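RhCC (Rhodococcus jostii, PDB 4U5R) probably acts as an unusual cofactor-independent oxygenase, built on the tautomerase-superfamily fold and able to bind magnesium. Local coordinates at residues R36-V41 against D126-W131; V62-D67 against P92-R97. The protein carries 1 engineered substitution. All coordinates share one frame; numbering follows the deposited sequence.

Interaction 1 of 2, residues R36-V41 against D126-W131; sequences RFYVVV and DMEKLW
Tyr38 and Phe37, in a short 3-10 turn, press their ring ends against Trp131 of helix 126-134. From CB, the tyrosine is sent across to the helix because CG stands opposite the carbonyl carbon (chi1 -77°). Tyr38 CE1 meets the benzo edge of the indole, 3.8 Å from Trp131 CE3, the side chains running nearly perpendicular. Farther out, Tyr38 OH lies 3.4 Å from Trp131 CE3. Tyr38 OH also donates a hydrogen bond to a water oxygen 2.6 Å away, in the plane of its ring; that water donates to Glu128 OE2 at 2.7 Å. Phe37 CZ comes 3.6 Å from Trp131 CE3, with the ring planes inclined at 40°. Glu128 OE1 is held by Arg71 and Glu124, Trp131 NE1 by Ile138. Helix 126-134 is thus packed on the turn just before strand 40-46, whose Val40 and Val41 pair antiparallel with a strand of the second subunit. A phenylalanine in place of Tyr38 would probably leave the water without this donor and break the water-mediated link to Glu128. No direct hydrogen bond joins the segments: ring ends and the phenol oxygen pack on the benzo part of Trp131, and one water links the buried hydroxyl to the carboxylate.

Interaction 2 of 2, residues V62-D67 against P92-R97; sequences VRIRLD and PFIKER
Ile94 alone carries this contact for residues 92-97, reaching across to Val62 and Ile64 of strand 61-68. The loop enters at the exposed Pro92. Phe93 follows and turns to helix 14-32, touching Gln19 and Leu20. At Ile94 the side chain heads for the strand: CG1 lies opposite the carbonyl carbon and the chain then runs extended (chi2 168°), so that CD1 is carried out to the two strand side chains. Ile94 CD1 sits 4.0 Å from Val62 CG1 and, more loosely, 4.3 Å from Ile64 CD1. The second branch, Ile94 CG2, lies over the root of the valine, 4.2 Å from Val62 CB. The two side chains approach at a slant, and the CA atoms of Val62 and Ile94 are 7.5 Å apart. The setting is a beta-alpha-beta crossover of the tautomerase superfamily: helix 76-90 links the parallel neighbours 61-68 and 100-107, and the loop leads back from it into the second strand. Strand alternation puts Val62 and Ile64 on the face that meets Ile94, while Arg63 and Arg65 take the other. There Arg65 NH1 forms a salt bridge with Asp67 OD1 at 2.8 Å, met from above the carboxylate plane, and Asp67 OD2 pairs with Arg65 of the second subunit. Asp67 also touches Ala106, an engineered residue at the magnesium site, which is without metal in this chain. Beyond Ile94 the backbone winds into a short 3-10 segment at residues 95-97, exposed along its length. Arg97 N closes this turn on Ile94 O at 3.1 Å, while the arginine's NH1 forms a salt bridge with Asp16.

How the interactions relate
From the N terminus, strand 2-8 and helix 14-32 come first, leading to the turn at 36-38 and strand 40-46. Interaction 1 opens here and closes only at helix 126-134, enclosing a loop that includes strands 61-68 and 100-107. Interaction 2 is nested within it, closed when the segment after helix 76-90 folds back on strand 61-68. The two contacts do not touch: their centres are 24 Å apart, on opposite sides of the chain's centre. One ties helix 126-134 to the turn leading into strand 40-46, outermost within the chain, the other a crossover connection to an inner strand. The sheet continues into the second subunit, which both interactions touch.

Interaction 1 of 2, residues R36-V41 against D126-W131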
ATOM      1  N   ARG B  36     -10.589  18.341   7.470  1.00 15.34           N
ATOM      2  CA  ARG B  36      -9.296  18.031   8.060  1.00 14.14           C
ATOM      3  C   ARG B  36      -9.185  16.548   8.364  1.00 13.83           C
ATOM      4  O   ARG B  36      -8.128  15.943   8.138  1.00 15.34           O
ATOM      5  CB  ARG B  36      -9.069  18.855   9.327  1.00 16.33           C
ATOM      6  CG  ARG B  36      -9.018  20.348   9.097  1.00 20.99           C
ATOM      7  CD  ARG B  36      -8.906  21.059  10.428  1.00 22.46           C
ATOM      8  NE  ARG B  36      -7.729  20.571  11.129  1.00 24.83           N
ATOM      9  CZ  ARG B  36      -6.515  21.081  10.962  1.00 26.36           C
ATOM     10  NH1 ARG B  36      -5.486  20.569  11.619  1.00 22.08           N
ATOM     11  NH2 ARG B  36      -6.335  22.106  10.135  1.00 27.68           N
ATOM     12  N   PHE B  37     -10.273  15.941   8.835  1.00 14.52           N
ATOM     13  CA  PHE B  37     -10.205  14.556   9.282  1.00 15.19           C
ATOM     14  C   PHE B  37     -10.027  13.536   8.142  1.00 12.54           C
ATOM     15  O   PHE B  37      -9.745  12.375   8.432  1.00 15.05           O
ATOM     16  CB  PHE B  37     -11.441  14.175  10.115  1.00 14.52           C
ATOM     17  CG  PHE B  37     -12.716  14.112   9.326  1.00 13.56           C
ATOM     18  CD1 PHE B  37     -13.121  12.936   8.714  1.00 17.42           C
ATOM     19  CD2 PHE B  37     -13.528  15.225   9.240  1.00 14.11           C
ATOM     20  CE1 PHE B  37     -14.303  12.892   7.996  1.00 17.63           C
ATOM     21  CE2 PHE B  37     -14.715  15.182   8.525  1.00 15.17           C
ATOM     22  CZ  PHE B  37     -15.099  14.008   7.910  1.00 15.40           C
ATOM     23  N   TYR B  38     -10.199  13.954   6.879  1.00 11.95           N
ATOM     24  CA  TYR B  38      -9.821  13.117   5.724  1.00 12.34           C
ATOM     25  C   TYR B  38      -8.332  12.778   5.740  1.00 12.37           C
ATOM     26  O   TYR B  38      -7.929  11.726   5.233  1.00 11.00           O
ATOM     27  CB  TYR B  38     -10.124  13.792   4.376  1.00 13.47           C
ATOM     28  CG  TYR B  38     -11.561  13.790   3.909  1.00 13.02           C
ATOM     29  CD1 TYR B  38     -12.586  13.350   4.729  1.00 14.03           C
ATOM     30  CD2 TYR B  38     -11.881  14.237   2.636  1.00 12.89           C
ATOM     31  CE1 TYR B  38     -13.902  13.369   4.295  1.00 12.00           C
ATOM     32  CE2 TYR B  38     -13.187  14.249   2.188  1.00 13.43           C
ATOM     33  CZ  TYR B  38     -14.187  13.819   3.024  1.00 13.05           C
ATOM     34  OH  TYR B  38     -15.484  13.851   2.583  1.00 12.77           O
ATOM     35  N   VAL B  39      -7.517  13.670   6.301  1.00 12.48           N
ATOM     36  CA  VAL B  39      -6.062  13.499   6.249  1.00 11.71           C
ATOM     37  C   VAL B  39      -5.561  12.615   7.395  1.00  9.92           C
ATOM     38  O   VAL B  39      -5.524  13.025   8.559  1.00 14.15           O
ATOM     39  CB  VAL B  39      -5.340  14.866   6.283  1.00 10.54           C
ATOM     40  CG1 VAL B  39      -3.874  14.702   5.924  1.00 11.99           C
ATOM     41  CG2 VAL B  39      -5.987  15.831   5.307  1.00 17.76           C
ATOM     42  N   VAL B  40      -5.155  11.404   7.032  1.00  9.87           N
ATOM     43  CA  VAL B  40      -4.675  10.416   7.994  1.00  9.28           C
ATOM     44  C   VAL B  40      -3.171  10.219   7.781  1.00 11.03           C
ATOM     45  O   VAL B  40      -2.705   9.991   6.651  1.00 11.74           O
ATOM     46  CB  VAL B  40      -5.430   9.074   7.845  1.00 12.00           C
ATOM     47  CG1 VAL B  40      -4.811   8.002   8.727  1.00 11.32           C
ATOM     48  CG2 VAL B  40      -6.924   9.255   8.152  1.00 12.25           C
ATOM     49  N   VAL B  41      -2.408  10.328   8.862  1.00 10.62           N
ATOM     50  CA  VAL B  41      -0.966  10.105   8.804  1.00 10.55           C
ATOM     51  C   VAL B  41      -0.576   9.022   9.811  1.00 10.52           C
ATOM     52  O   VAL B  41      -0.778   9.154  11.035  1.00 10.36           O
ATOM     53  CB  VAL B  41      -0.157  11.391   9.089  1.00  9.01           C
ATOM     54  CG1 VAL B  41       1.333  11.092   8.964  1.00 10.05           C
ATOM     55  CG2 VAL B  41      -0.525  12.507   8.132  1.00 11.11           C
ATOM     56  N   ASP B 126     -22.026  21.080  -1.073  1.00 18.29           N
ATOM     57  CA  ASP B 126     -22.414  21.681   0.191  1.00 21.71           C
ATOM     58  C   ASP B 126     -22.172  20.717   1.353  1.00 17.46           C
ATOM     59  O   ASP B 126     -21.698  21.123   2.402  1.00 18.05           O
ATOM     60  CB  ASP B 126     -23.879  22.120   0.150  1.00 22.95           C
ATOM     61  CG  ASP B 126     -24.101  23.305  -0.771  1.00 36.52           C
ATOM     62  OD1 ASP B 126     -23.175  24.127  -0.928  1.00 33.07           O
ATOM     63  OD2 ASP B 126     -25.196  23.413  -1.346  1.00 44.62           O
ATOM     64  N   MET B 127     -22.476  19.438   1.166  1.00 18.78           N
ATOM     65  CA  MET B 127     -22.233  18.484   2.243  1.00 16.44           C
ATOM     66  C   MET B 127     -20.740  18.336   2.540  1.00 14.34           C
ATOM     67  O   MET B 127     -20.355  18.195   3.701  1.00 16.10           O
ATOM     68  CB  MET B 127     -22.840  17.120   1.908  1.00 19.21           C
ATOM     69  CG  MET B 127     -22.757  16.092   3.043  1.00 17.17           C
ATOM     70  SD  MET B 127     -23.473  16.588   4.631  1.00 18.71           S
ATOM     71  CE  MET B 127     -25.122  17.069   4.131  1.00 17.48           C
ATOM     72  N   GLU B 128     -19.893  18.384   1.514  1.00 14.04           N
ATOM     73  CA  GLU B 128     -18.462  18.291   1.784  1.00 15.02           C
ATOM     74  C   GLU B 128     -18.016  19.484   2.609  1.00 15.79           C
ATOM     75  O   GLU B 128     -17.246  19.332   3.557  1.00 14.17           O
ATOM     76  CB  GLU B 128     -17.632  18.203   0.502  1.00 15.48           C
ATOM     77  CG  GLU B 128     -16.135  18.051   0.797  1.00 15.96           C
ATOM     78  CD  GLU B 128     -15.285  18.005  -0.449  1.00 15.51           C
ATOM     79  OE1 GLU B 128     -15.168  19.046  -1.130  1.00 22.08           O
ATOM     80  OE2 GLU B 128     -14.735  16.926  -0.736  1.00 17.18           O
ATOM     81  N   LYS B 129     -18.508  20.666   2.246  1.00 17.63           N
ATOM     82  CA  LYS B 129     -18.210  21.867   3.012  1.00 14.99           C
ATOM     83  C   LYS B 129     -18.724  21.790   4.446  1.00 15.69           C
ATOM     84  O   LYS B 129     -18.099  22.314   5.358  1.00 15.59           O
ATOM     85  CB  LYS B 129     -18.799  23.103   2.328  1.00 18.42           C
ATOM     86  CG  LYS B 129     -18.180  23.437   0.981  1.00 19.60           C
ATOM     87  CD  LYS B 129     -18.788  24.725   0.425  1.00 28.68           C
ATOM     88  CE  LYS B 129     -18.128  25.168  -0.877  1.00 26.07           C
ATOM     89  NZ  LYS B 129     -18.442  24.256  -2.011  1.00 26.94           N
ATOM     90  N   LEU B 130     -19.873  21.146   4.637  1.00 15.48           N
ATOM     91  CA  LEU B 130     -20.446  20.948   5.967  1.00 15.39           C
ATOM     92  C   LEU B 130     -19.601  20.008   6.820  1.00 15.21           C
ATOM     93  O   LEU B 130     -19.331  20.263   7.996  1.00 13.91           O
ATOM     94  CB  LEU B 130     -21.867  20.389   5.838  1.00 16.74           C
ATOM     95  CG  LEU B 130     -22.725  20.358   7.100  1.00 17.94           C
ATOM     96  CD1 LEU B 130     -22.959  21.773   7.612  1.00 21.41           C
ATOM     97  CD2 LEU B 130     -24.058  19.665   6.819  1.00 21.08           C
ATOM     98  N   TRP B 131     -19.196  18.906   6.207  1.00 14.17           N
ATOM     99  CA  TRP B 131     -18.263  17.991   6.842  1.00 13.56           C
ATOM    100  C   TRP B 131     -16.975  18.698   7.256  1.00 13.89           C
ATOM    101  O   TRP B 131     -16.443  18.430   8.331  1.00 12.15           O
ATOM    102  CB  TRP B 131     -17.943  16.831   5.901  1.00 12.86           C
ATOM    103  CG  TRP B 131     -18.954  15.732   5.881  1.00 15.05           C
ATOM    104  CD1 TRP B 131     -20.299  15.828   6.129  1.00 13.89           C
ATOM    105  CD2 TRP B 131     -18.696  14.357   5.596  1.00 13.14           C
ATOM    106  NE1 TRP B 131     -20.892  14.588   6.012  1.00 12.51           N
ATOM    107  CE2 TRP B 131     -19.929  13.669   5.688  1.00 12.32           C
ATOM    108  CE3 TRP B 131     -17.541  13.636   5.269  1.00 14.72           C
ATOM    109  CZ2 TRP B 131     -20.037  12.301   5.467  1.00 11.66           C
ATOM    110  CZ3 TRP B 131     -17.651  12.285   5.035  1.00 12.32           C
ATOM    111  CH2 TRP B 131     -18.890  11.625   5.145  1.00 10.75           C
TER
HETATM  112  O   HOH W   1     -15.675  14.493   0.034  1.00 26.50           O

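Interaction 2 of 2, residues V62-D67 against P92-R97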
ATOM      1  N   VAL B  62      14.035   7.828   5.884  1.00 12.20           N
ATOM      2  CA  VAL B  62      12.596   7.995   6.059  1.00 11.26           C
ATOM      3  C   VAL B  62      11.888   7.699   4.733  1.00  9.94           C
ATOM      4  O   VAL B  62      12.144   8.347   3.718  1.00 11.19           O
ATOM      5  CB  VAL B  62      12.249   9.422   6.560  1.00  9.76           C
ATOM      6  CG1 VAL B  62      10.730   9.589   6.652  1.00 11.84           C
ATOM      7  CG2 VAL B  62      12.911   9.690   7.914  1.00 13.83           C
ATOM      8  N   ARG B  63      11.004   6.709   4.730  1.00 11.42           N
ATOM      9  CA  ARG B  63      10.247   6.367   3.522  1.00  8.25           C
ATOM     10  C   ARG B  63       8.787   6.778   3.678  1.00 10.74           C
ATOM     11  O   ARG B  63       8.132   6.376   4.643  1.00 10.56           O
ATOM     12  CB  ARG B  63      10.369   4.858   3.236  1.00 11.02           C
ATOM     13  CG  ARG B  63       9.898   4.400   1.850  1.00  8.96           C
ATOM     14  CD  ARG B  63      10.628   5.180   0.764  1.00 10.08           C
ATOM     15  NE  ARG B  63      10.377   4.620  -0.558  1.00 11.10           N
ATOM     16  CZ  ARG B  63       9.360   4.938  -1.355  1.00 13.68           C
ATOM     17  NH1 ARG B  63       8.421   5.805  -0.971  1.00 12.44           N
ATOM     18  NH2 ARG B  63       9.278   4.349  -2.542  1.00 13.05           N
ATOM     19  N   ILE B  64       8.281   7.567   2.728  1.00 11.66           N
ATOM     20  CA  ILE B  64       6.905   8.073   2.769  1.00 10.25           C
ATOM     21  C   ILE B  64       6.105   7.538   1.584  1.00  9.65           C
ATOM     22  O   ILE B  64       6.588   7.540   0.450  1.00  8.73           O
ATOM     23  CB  ILE B  64       6.854   9.620   2.725  1.00 10.00           C
ATOM     24  CG1 ILE B  64       7.763  10.252   3.791  1.00 13.41           C
ATOM     25  CG2 ILE B  64       5.391  10.097   2.791  1.00 11.93           C
ATOM     26  CD1 ILE B  64       9.066  10.821   3.193  1.00 15.20           C
ATOM     27  N   ARG B  65       4.893   7.061   1.840  1.00 10.63           N
ATOM     28  CA  ARG B  65       4.015   6.604   0.764  1.00 12.07           C
ATOM     29  C   ARG B  65       2.612   7.096   1.039  1.00 12.76           C
ATOM     30  O   ARG B  65       2.166   7.031   2.159  1.00 11.93           O
ATOM     31  CB  ARG B  65       4.024   5.076   0.652  1.00 12.37           C
ATOM     32  CG  ARG B  65       3.150   4.553  -0.477  1.00 14.53           C
ATOM     33  CD  ARG B  65       2.790   3.078  -0.304  1.00 14.94           C
ATOM     34  NE  ARG B  65       2.108   2.622  -1.513  1.00 14.55           N
ATOM     35  CZ  ARG B  65       0.823   2.829  -1.763  1.00 17.43           C
ATOM     36  NH1 ARG B  65       0.061   3.456  -0.870  1.00 15.51           N
ATOM     37  NH2 ARG B  65       0.302   2.405  -2.909  1.00 18.15           N
ATOM     38  N   LEU B  66       1.890   7.556   0.031  1.00 10.86           N
ATOM     39  CA  LEU B  66       0.539   8.014   0.298  1.00 11.06           C
ATOM     40  C   LEU B  66      -0.407   7.636  -0.810  1.00 11.30           C
ATOM     41  O   LEU B  66       0.009   7.565  -1.950  1.00 12.90           O
ATOM     42  CB  LEU B  66       0.552   9.525   0.543  1.00 14.17           C
ATOM     43  CG  LEU B  66       1.160  10.483  -0.490  1.00 15.53           C
ATOM     44  CD1 LEU B  66       0.326  11.742  -0.679  1.00 14.62           C
ATOM     45  CD2 LEU B  66       2.588  10.829  -0.105  1.00 14.93           C
ATOM     46  N   ASP B  67      -1.654   7.314  -0.448  1.00 10.60           N
ATOM     47  CA  ASP B  67      -2.758   7.239  -1.409  1.00 12.33           C
ATOM     48  C   ASP B  67      -3.571   8.519  -1.428  1.00 11.16           C
ATOM     49  O   ASP B  67      -3.872   9.092  -0.375  1.00 11.37           O
ATOM     50  CB  ASP B  67      -3.727   6.091  -1.082  1.00  9.44           C
ATOM     51  CG  ASP B  67      -3.113   4.704  -1.250  1.00 12.23           C
ATOM     52  OD1 ASP B  67      -2.241   4.493  -2.107  1.00 12.72           O
ATOM     53  OD2 ASP B  67      -3.557   3.790  -0.532  1.00 11.33           O
ATOM     54  N   PRO B  92      11.413  20.613   7.081  1.00 13.05           N
ATOM     55  CA  PRO B  92      11.893  20.942   8.433  1.00 15.62           C
ATOM     56  C   PRO B  92      12.106  19.745   9.360  1.00 15.37           C
ATOM     57  O   PRO B  92      12.957  19.819  10.263  1.00 16.86           O
ATOM     58  CB  PRO B  92      10.783  21.851   8.979  1.00 14.69           C
ATOM     59  CG  PRO B  92      10.210  22.481   7.751  1.00 14.46           C
ATOM     60  CD  PRO B  92      10.176  21.349   6.761  1.00 12.75           C
ATOM     61  N   PHE B  93      11.383  18.653   9.119  1.00 14.54           N
ATOM     62  CA  PHE B  93      11.452  17.466   9.977  1.00 14.21           C
ATOM     63  C   PHE B  93      12.362  16.367   9.441  1.00 12.00           C
ATOM     64  O   PHE B  93      12.811  15.509  10.202  1.00 15.46           O
ATOM     65  CB  PHE B  93      10.046  16.887  10.176  1.00 16.83           C
ATOM     66  CG  PHE B  93       9.058  17.869  10.747  1.00 13.84           C
ATOM     67  CD1 PHE B  93       8.884  17.991  12.121  1.00 17.05           C
ATOM     68  CD2 PHE B  93       8.286  18.651   9.904  1.00 14.04           C
ATOM     69  CE1 PHE B  93       7.966  18.898  12.642  1.00 16.26           C
ATOM     70  CE2 PHE B  93       7.377  19.563  10.417  1.00 15.80           C
ATOM     71  CZ  PHE B  93       7.212  19.680  11.790  1.00 17.65           C
ATOM     72  N   ILE B  94      12.614  16.384   8.139  1.00 13.14           N
ATOM     73  CA  ILE B  94      13.313  15.277   7.497  1.00 12.66           C
ATOM     74  C   ILE B  94      14.606  15.769   6.824  1.00 14.04           C
ATOM     75  O   ILE B  94      15.694  15.551   7.368  1.00 13.55           O
ATOM     76  CB  ILE B  94      12.365  14.557   6.514  1.00 13.00           C
ATOM     77  CG1 ILE B  94      11.189  13.985   7.315  1.00 12.62           C
ATOM     78  CG2 ILE B  94      13.080  13.423   5.800  1.00 13.63           C
ATOM     79  CD1 ILE B  94      10.035  13.495   6.474  1.00 16.61           C
ATOM     80  N   LYS B  95      14.513  16.447   5.681  1.00 12.42           N
ATOM     81  CA  LYS B  95      15.718  16.978   5.026  1.00 11.68           C
ATOM     82  C   LYS B  95      16.611  17.751   5.995  1.00 13.50           C
ATOM     83  O   LYS B  95      17.813  17.475   6.086  1.00 13.46           O
ATOM     84  CB  LYS B  95      15.350  17.879   3.840  1.00 14.78           C
ATOM     85  CG  LYS B  95      16.555  18.533   3.145  1.00 14.86           C
ATOM     86  CD  LYS B  95      16.113  19.403   1.968  1.00 12.46           C
ATOM     87  CE  LYS B  95      17.299  19.942   1.173  1.00 17.26           C
ATOM     88  NZ  LYS B  95      17.949  18.862   0.358  1.00 26.12           N
ATOM     89  N   GLU B  96      16.017  18.671   6.751  1.00 15.53           N
ATOM     90  CA  GLU B  96      16.806  19.597   7.574  1.00 15.83           C
ATOM     91  C   GLU B  96      17.303  18.983   8.889  1.00 16.97           C
ATOM     92  O   GLU B  96      18.042  19.632   9.635  1.00 20.02           O
ATOM     93  CB  GLU B  96      15.990  20.868   7.843  1.00 17.67           C
ATOM     94  CG  GLU B  96      15.749  21.675   6.569  1.00 19.12           C
ATOM     95  CD  GLU B  96      14.793  22.847   6.756  1.00 22.07           C
ATOM     96  OE1 GLU B  96      14.568  23.268   7.907  1.00 22.28           O
ATOM     97  OE2 GLU B  96      14.259  23.341   5.739  1.00 29.92           O
ATOM     98  N   ARG B  97      16.933  17.731   9.157  1.00 14.55           N
ATOM     99  CA  ARG B  97      17.487  16.995  10.288  1.00 13.20           C
ATOM    100  C   ARG B  97      18.495  15.956   9.807  1.00 14.55           C
ATOM    101  O   ARG B  97      18.958  15.123  10.584  1.00 17.89           O
ATOM    102  CB  ARG B  97      16.379  16.320  11.101  1.00 15.43           C
ATOM    103  CG  ARG B  97      15.451  17.317  11.776  1.00 17.28           C
ATOM    104  CD  ARG B  97      14.586  16.635  12.815  1.00 15.17           C
ATOM    105  NE  ARG B  97      13.611  17.559  13.392  1.00 14.14           N
ATOM    106  CZ  ARG B  97      12.666  17.200  14.260  1.00 14.74           C
ATOM    107  NH1 ARG B  97      12.581  15.936  14.667  1.00 15.28           N
ATOM    108  NH2 ARG B  97      11.818  18.107  14.734  1.00 15.69           N
TER